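Local coordinates for lectin (Pleurotus ostreatus, PDB 6T0Q), which binds calcium ions and sugars of the galactose type, such as N-acetyl-D-galactosamine, as a mushroom lectin, at residues 76-81 with 118-123; 112-117 with 125-130. All blocks are in the same frame, centred on the assembly; numbering follows the deposited sequence.

In the fold
Both interactions lie in the same beta-sandwich domain, interaction 1 at its surface and interaction 2 in its core. Interaction 2 packs strand 109-118 against strand 126-135. Interaction 1 takes up the loop between them, 118-123, and the corner before strand 79-84, the sheet neighbour of 109-118. Its chemistry is polar: carboxylate, amide and hydroxyl oxygens gather round a calcium ion. Interaction 2 is wholly apolar, with isoleucines from facing sheets meeting. The centres of interaction 1 and interaction 2 lie about 10 Å apart. The two touch directly, since Asp78 N probably hydrogen-bonds to Gln117 O and Asp77 N probably hydrogen-bonds to Gly126 O.

Interaction 1 of 2, residues 76-81 with 118-123; sequences SDDAHT and NLVANS. With CA (calcium ion), chain F.
Asp78 reaches across to Leu119, Val120 and the calcium ion. Its CB lies against the Leu119 side chain, with Asp78 CB 3.8 Å from Leu119 CG. CG stands beside the backbone N (chi1 -68°), and the carboxylate faces the metal and Leu119 N. OD1 accepts a hydrogen bond from a water, 2.6 Å from Asp78 OD1 to the water oxygen. That water also binds the calcium ion. The methyl Val120 CG2 lies near the same OD1, and the two side chains cross at about a right angle. OD2 has two strong partners. It ligates the calcium ion, with Asp78 OD2 2.6 Å from the metal. Asp78 OD2 also accepts the N-H of Leu119, 2.7 Å from Leu119 N. This bond is nearly straight, 165° at the hydrogen, and the N-H comes from above the carboxylate plane.

Asp77 gives the ion its OD1, and the peptide bond joining Asp77 to Asp78 is cis. Both acidic groups can thus face one metal. This resembles the Asp-cis-Asp calcium motif of yeast flocculin-type lectins, where the ion takes part in sugar binding; a similar role is probable here. Asp239, Asp240 and Asn281 contribute to a second calcium site in the chain.

The loop supplies the rest. Asn118 has CG anti to its backbone N (chi1 -176°), which brings Asn118 OD1 to 2.5 Å from the calcium ion although CB points away. Its ND2 is held by Ile49 O, which fixes the amide with OD1 on the metal. Ser123 OG, also 2.5 Å from the calcium ion, donates to Val120 O at 2.6 Å across a type II turn. Pro124 O completes the six ligands, while Asp77 OD2 accepts a hydrogen bond from Trp184 NE1.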
ATOM      1  N   SER A  76     -23.833 -30.415   2.248  1.00 18.27           N
ATOM      2  CA  SER A  76     -24.768 -30.725   1.175  1.00 18.16           C
ATOM      3  C   SER A  76     -24.815 -32.217   0.915  1.00 22.83           C
ATOM      4  O   SER A  76     -23.826 -32.926   1.083  1.00 19.08           O
ATOM      5  CB  SER A  76     -24.387 -30.003  -0.129  1.00 20.12           C
ATOM      6  OG  SER A  76     -23.051 -30.330  -0.518  1.00 20.38           O
ATOM      7  N   ASP A  77     -25.960 -32.666   0.433  1.00 20.34           N
ATOM      8  CA  ASP A  77     -26.093 -33.991  -0.154  1.00 20.59           C
ATOM      9  C   ASP A  77     -26.744 -33.772  -1.509  1.00 21.88           C
ATOM     10  O   ASP A  77     -27.942 -33.493  -1.567  1.00 22.17           O
ATOM     11  CB  ASP A  77     -26.937 -34.895   0.750  1.00 21.31           C
ATOM     12  CG  ASP A  77     -27.058 -36.321   0.227  1.00 26.74           C
ATOM     13  OD1 ASP A  77     -26.564 -36.606  -0.889  1.00 26.52           O
ATOM     14  OD2 ASP A  77     -27.645 -37.158   0.951  1.00 22.88           O
ATOM     15  N   ASP A  78     -25.976 -33.868  -2.606  1.00 20.48           N
ATOM     16  CA  ASP A  78     -24.577 -34.310  -2.661  1.00 21.12           C
ATOM     17  C   ASP A  78     -23.550 -33.183  -2.741  1.00 21.96           C
ATOM     18  O   ASP A  78     -22.444 -33.326  -2.246  1.00 22.30           O
ATOM     19  CB  ASP A  78     -24.361 -35.203  -3.889  1.00 24.52           C
ATOM     20  CG  ASP A  78     -25.072 -36.526  -3.782  1.00 28.59           C
ATOM     21  OD1 ASP A  78     -24.490 -37.441  -3.166  1.00 27.23           O
ATOM     22  OD2 ASP A  78     -26.208 -36.647  -4.299  1.00 28.03           O
ATOM     23  N   ALA A  79     -23.891 -32.077  -3.402  1.00 19.28           N
ATOM     24  CA  ALA A  79     -22.890 -31.058  -3.696  1.00 20.33           C
ATOM     25  C   ALA A  79     -23.553 -29.688  -3.715  1.00 22.47           C
ATOM     26  O   ALA A  79     -24.780 -29.576  -3.786  1.00 18.99           O
ATOM     27  CB  ALA A  79     -22.190 -31.343  -5.039  1.00 22.55           C
ATOM     28  N   HIS A  80     -22.727 -28.635  -3.672  1.00 21.21           N
ATOM     29  CA  HIS A  80     -23.247 -27.273  -3.626  1.00 19.99           C
ATOM     30  C   HIS A  80     -22.270 -26.289  -4.258  1.00 22.22           C
ATOM     31  O   HIS A  80     -21.056 -26.517  -4.301  1.00 20.26           O
ATOM     32  CB  HIS A  80     -23.518 -26.823  -2.186  1.00 19.67           C
ATOM     33  CG  HIS A  80     -22.284 -26.808  -1.332  1.00 22.37           C
ATOM     34  ND1 HIS A  80     -21.931 -27.862  -0.516  1.00 21.34           N
ATOM     35  CD2 HIS A  80     -21.308 -25.879  -1.188  1.00 22.86           C
ATOM     36  CE1 HIS A  80     -20.799 -27.577   0.103  1.00 22.02           C
ATOM     37  NE2 HIS A  80     -20.398 -26.381  -0.290  1.00 23.30           N
ATOM     38  N   THR A  81     -22.827 -25.165  -4.712  1.00 21.37           N
ATOM     39  CA  THR A  81     -22.072 -23.965  -5.056  1.00 22.07           C
ATOM     40  C   THR A  81     -22.685 -22.798  -4.299  1.00 23.53           C
ATOM     41  O   THR A  81     -23.900 -22.602  -4.354  1.00 23.06           O
ATOM     42  CB  THR A  81     -22.114 -23.691  -6.566  1.00 25.47           C
ATOM     43  OG1 THR A  81     -21.703 -24.870  -7.262  1.00 25.48           O
ATOM     44  CG2 THR A  81     -21.178 -22.537  -6.932  1.00 23.29           C
ATOM     45  N   ASN A 118     -28.255 -32.945  -6.362  1.00 20.98           N
ATOM     46  CA  ASN A 118     -28.404 -34.356  -6.027  1.00 23.52           C
ATOM     47  C   ASN A 118     -27.814 -35.176  -7.166  1.00 26.96           C
ATOM     48  O   ASN A 118     -28.276 -35.075  -8.308  1.00 22.93           O
ATOM     49  CB  ASN A 118     -29.871 -34.726  -5.820  1.00 19.65           C
ATOM     50  CG  ASN A 118     -30.043 -36.179  -5.381  1.00 27.29           C
ATOM     51  OD1 ASN A 118     -29.119 -36.781  -4.837  1.00 27.01           O
ATOM     52  ND2 ASN A 118     -31.219 -36.748  -5.633  1.00 24.57           N
ATOM     53  N   LEU A 119     -26.799 -35.982  -6.855  1.00 23.83           N
ATOM     54  CA  LEU A 119     -26.077 -36.733  -7.871  1.00 25.75           C
ATOM     55  C   LEU A 119     -26.540 -38.176  -8.005  1.00 25.61           C
ATOM     56  O   LEU A 119     -26.194 -38.828  -8.994  1.00 24.54           O
ATOM     57  CB  LEU A 119     -24.569 -36.732  -7.562  1.00 24.13           C
ATOM     58  CG  LEU A 119     -23.915 -35.352  -7.642  1.00 26.84           C
ATOM     59  CD1 LEU A 119     -22.467 -35.409  -7.158  1.00 35.07           C
ATOM     60  CD2 LEU A 119     -23.988 -34.847  -9.073  1.00 31.81           C
ATOM     61  N   VAL A 120     -27.302 -38.693  -7.048  1.00 24.57           N
ATOM     62  CA  VAL A 120     -27.580 -40.120  -6.962  1.00 24.33           C
ATOM     63  C   VAL A 120     -29.087 -40.313  -6.997  1.00 25.38           C
ATOM     64  O   VAL A 120     -29.810 -39.736  -6.173  1.00 23.90           O
ATOM     65  CB  VAL A 120     -26.968 -40.733  -5.694  1.00 21.73           C
ATOM     66  CG1 VAL A 120     -27.352 -42.201  -5.573  1.00 23.95           C
ATOM     67  CG2 VAL A 120     -25.430 -40.570  -5.717  1.00 25.92           C
ATOM     68  N   ALA A 121     -29.561 -41.119  -7.949  1.00 24.33           N
ATOM     69  CA  ALA A 121     -30.996 -41.339  -8.091  1.00 26.11           C
ATOM     70  C   ALA A 121     -31.550 -42.055  -6.864  1.00 24.22           C
ATOM     71  O   ALA A 121     -30.866 -42.851  -6.220  1.00 23.87           O
ATOM     72  CB  ALA A 121     -31.292 -42.154  -9.355  1.00 31.48           C
ATOM     73  N   ASN A 122     -32.806 -41.746  -6.535  1.00 23.32           N
ATOM     74  CA  ASN A 122     -33.535 -42.368  -5.432  1.00 23.34           C
ATOM     75  C   ASN A 122     -32.884 -42.113  -4.080  1.00 16.33           C
ATOM     76  O   ASN A 122     -33.092 -42.889  -3.148  1.00 19.55           O
ATOM     77  CB  ASN A 122     -33.697 -43.886  -5.629  1.00 22.56           C
ATOM     78  CG  ASN A 122     -34.319 -44.240  -6.967  1.00 30.69           C
ATOM     79  OD1 ASN A 122     -35.315 -43.646  -7.373  1.00 28.25           O
ATOM     80  ND2 ASN A 122     -33.723 -45.205  -7.662  1.00 29.14           N
ATOM     81  N   SER A 123     -32.114 -41.039  -3.934  1.00 20.47           N
ATOM     82  CA  SER A 123     -31.385 -40.776  -2.702  1.00 22.38           C
ATOM     83  C   SER A 123     -31.864 -39.464  -2.090  1.00 20.17           C
ATOM     84  O   SER A 123     -32.491 -38.648  -2.775  1.00 19.93           O
ATOM     85  CB  SER A 123     -29.869 -40.713  -2.963  1.00 19.39           C
ATOM     86  OG  SER A 123     -29.502 -39.481  -3.569  1.00 21.66           O
TER
HETATM   87 CA    CA F 403     -28.114 -37.538  -2.696  1.00 28.90          CA
HETATM   88  O   HOH W   1     -26.128 -39.405  -2.588  1.00 28.47           O

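Interaction 2 of 2, residues 112-117 with 125-130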
ATOM      1  N   PHE A 112     -27.832 -14.271  -0.346  1.00 23.53           N
ATOM      2  CA  PHE A 112     -27.140 -15.552  -0.323  1.00 21.69           C
ATOM      3  C   PHE A 112     -27.846 -16.501  -1.283  1.00 29.02           C
ATOM      4  O   PHE A 112     -29.079 -16.575  -1.294  1.00 24.53           O
ATOM      5  CB  PHE A 112     -27.099 -16.115   1.097  1.00 21.10           C
ATOM      6  CG  PHE A 112     -26.379 -15.215   2.065  1.00 23.47           C
ATOM      7  CD1 PHE A 112     -27.054 -14.187   2.717  1.00 24.50           C
ATOM      8  CD2 PHE A 112     -25.015 -15.356   2.274  1.00 22.52           C
ATOM      9  CE1 PHE A 112     -26.388 -13.331   3.581  1.00 24.67           C
ATOM     10  CE2 PHE A 112     -24.340 -14.501   3.142  1.00 23.81           C
ATOM     11  CZ  PHE A 112     -25.027 -13.492   3.793  1.00 24.49           C
ATOM     12  N   ALA A 113     -27.069 -17.194  -2.111  1.00 22.94           N
ATOM     13  CA  ALA A 113     -27.651 -18.104  -3.087  1.00 24.74           C
ATOM     14  C   ALA A 113     -26.821 -19.372  -3.128  1.00 24.86           C
ATOM     15  O   ALA A 113     -25.589 -19.320  -3.071  1.00 25.28           O
ATOM     16  CB  ALA A 113     -27.732 -17.476  -4.484  1.00 23.92           C
ATOM     17  N   ILE A 114     -27.502 -20.512  -3.211  1.00 22.70           N
ATOM     18  CA  ILE A 114     -26.842 -21.813  -3.230  1.00 24.01           C
ATOM     19  C   ILE A 114     -27.476 -22.642  -4.332  1.00 26.77           C
ATOM     20  O   ILE A 114     -28.704 -22.753  -4.398  1.00 24.23           O
ATOM     21  CB  ILE A 114     -26.960 -22.553  -1.885  1.00 20.20           C
ATOM     22  CG1 ILE A 114     -26.487 -21.680  -0.722  1.00 21.59           C
ATOM     23  CG2 ILE A 114     -26.149 -23.870  -1.930  1.00 19.88           C
ATOM     24  CD1 ILE A 114     -26.730 -22.317   0.644  1.00 21.01           C
ATOM     25  N   ALA A 115     -26.648 -23.215  -5.192  1.00 21.86           N
ATOM     26  CA  ALA A 115     -27.095 -24.221  -6.147  1.00 24.06           C
ATOM     27  C   ALA A 115     -26.773 -25.570  -5.520  1.00 23.20           C
ATOM     28  O   ALA A 115     -25.600 -25.890  -5.309  1.00 23.52           O
ATOM     29  CB  ALA A 115     -26.400 -24.047  -7.498  1.00 26.66           C
ATOM     30  N   GLY A 116     -27.809 -26.330  -5.171  1.00 20.46           N
ATOM     31  CA  GLY A 116     -27.642 -27.647  -4.580  1.00 22.81           C
ATOM     32  C   GLY A 116     -27.814 -28.718  -5.643  1.00 22.92           C
ATOM     33  O   GLY A 116     -28.580 -28.552  -6.586  1.00 23.99           O
ATOM     34  N   GLN A 117     -27.087 -29.821  -5.498  1.00 20.06           N
ATOM     35  CA  GLN A 117     -27.084 -30.836  -6.542  1.00 22.53           C
ATOM     36  C   GLN A 117     -27.231 -32.216  -5.923  1.00 21.39           C
ATOM     37  O   GLN A 117     -26.434 -32.609  -5.064  1.00 23.34           O
ATOM     38  CB  GLN A 117     -25.804 -30.756  -7.381  1.00 24.40           C
ATOM     39  CG  GLN A 117     -25.823 -31.670  -8.585  1.00 32.85           C
ATOM     40  CD  GLN A 117     -24.617 -31.483  -9.503  1.00 38.39           C
ATOM     41  OE1 GLN A 117     -23.567 -30.971  -9.094  1.00 31.25           O
ATOM     42  NE2 GLN A 117     -24.767 -31.903 -10.757  1.00 34.97           N
ATOM     43  N   ALA A 125     -31.792 -35.600  -0.637  1.00 17.62           N
ATOM     44  CA  ALA A 125     -31.147 -34.396  -1.153  1.00 20.49           C
ATOM     45  C   ALA A 125     -31.349 -33.262  -0.165  1.00 19.05           C
ATOM     46  O   ALA A 125     -32.435 -33.115   0.397  1.00 17.01           O
ATOM     47  CB  ALA A 125     -31.723 -33.985  -2.523  1.00 17.12           C
ATOM     48  N   GLY A 126     -30.317 -32.452   0.037  1.00 19.94           N
ATOM     49  CA  GLY A 126     -30.450 -31.365   0.990  1.00 21.69           C
ATOM     50  C   GLY A 126     -29.238 -30.463   1.053  1.00 23.01           C
ATOM     51  O   GLY A 126     -28.121 -30.885   0.734  1.00 21.01           O
ATOM     52  N   ILE A 127     -29.446 -29.207   1.437  1.00 17.75           N
ATOM     53  CA  ILE A 127     -28.344 -28.310   1.746  1.00 16.68           C
ATOM     54  C   ILE A 127     -28.593 -27.729   3.127  1.00 19.90           C
ATOM     55  O   ILE A 127     -29.740 -27.546   3.553  1.00 18.85           O
ATOM     56  CB  ILE A 127     -28.158 -27.177   0.700  1.00 24.14           C
ATOM     57  CG1 ILE A 127     -29.401 -26.314   0.621  1.00 30.13           C
ATOM     58  CG2 ILE A 127     -27.776 -27.747  -0.688  1.00 25.83           C
ATOM     59  CD1 ILE A 127     -29.166 -24.975  -0.052  1.00 36.88           C
ATOM     60  N   MET A 128     -27.506 -27.434   3.825  1.00 18.33           N
ATOM     61  CA  MET A 128     -27.565 -26.860   5.158  1.00 19.42           C
ATOM     62  C   MET A 128     -26.442 -25.845   5.283  1.00 19.54           C
ATOM     63  O   MET A 128     -25.319 -26.111   4.856  1.00 21.22           O
ATOM     64  CB  MET A 128     -27.418 -27.937   6.244  1.00 18.33           C
ATOM     65  CG  MET A 128     -27.081 -27.364   7.633  1.00 22.39           C
ATOM     66  SD  MET A 128     -26.832 -28.629   8.906  1.00 24.35           S
ATOM     67  CE  MET A 128     -28.524 -28.963   9.344  1.00 19.45           C
ATOM     68  N   ALA A 129     -26.749 -24.677   5.848  1.00 17.82           N
ATOM     69  CA  ALA A 129     -25.717 -23.675   6.061  1.00 20.10           C
ATOM     70  C   ALA A 129     -26.044 -22.855   7.300  1.00 22.11           C
ATOM     71  O   ALA A 129     -27.211 -22.684   7.656  1.00 18.89           O
ATOM     72  CB  ALA A 129     -25.562 -22.751   4.847  1.00 17.30           C
ATOM     73  N   SER A 130     -24.990 -22.395   7.974  1.00 19.06           N
ATOM     74  CA  SER A 130     -25.048 -21.313   8.945  1.00 18.93           C
ATOM     75  C   SER A 130     -24.208 -20.159   8.434  1.00 20.12           C
ATOM     76  O   SER A 130     -23.098 -20.361   7.930  1.00 19.56           O
ATOM     77  CB  SER A 130     -24.514 -21.712  10.340  1.00 24.37           C
ATOM     78  OG  SER A 130     -25.509 -22.386  11.089  1.00 37.37           O
TER
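Ala129 meets Ile114 across this contact while its own backbone is held from elsewhere. Ala129 N hydrogen-bonds to Thr145 OG1, and Ala129 O accepts a hydrogen bond from Ser33 OG. No hydrogen bond joins 112-117 to 125-130; they meet through methyl groups and the CA of Gly116. The main pair is Ile114 and Ile127, which reach toward each other tip to tip. Ile127 has CG1 between its backbone N and carbonyl carbon (chi1 61°). This carries CD1 up to the Ile114 side chain, where Ile127 CD1 lies 3.7 Å from Ile114 CD1. Ile127 CD1 is also 3.7 Å from Ile114 CG2, so it touches both branches of its partner. Ile127 CG2 points a different way and rests on the backbone of Gly116, with Ile127 CG2 3.9 Å from Gly116 CA. Ile114 CD1 also approaches the methyl of Ala129, with 4.4 Å between Ile114 CD1 and Ala129 CB.

Neighbouring strands close the cluster. His80 and Phe82 touch Ile114, and Phe55 and Ile36 touch Ile127. All four residues of the contact are buried.

The axes of 112-117 and 126-130 pass 7.2 Å apart, at 141° between their N-to-C directions. Strand 109-118 belongs to one antiparallel sheet and strand 126-135 to another. Such apolar packing between two facing sheets is the core of a beta sandwich.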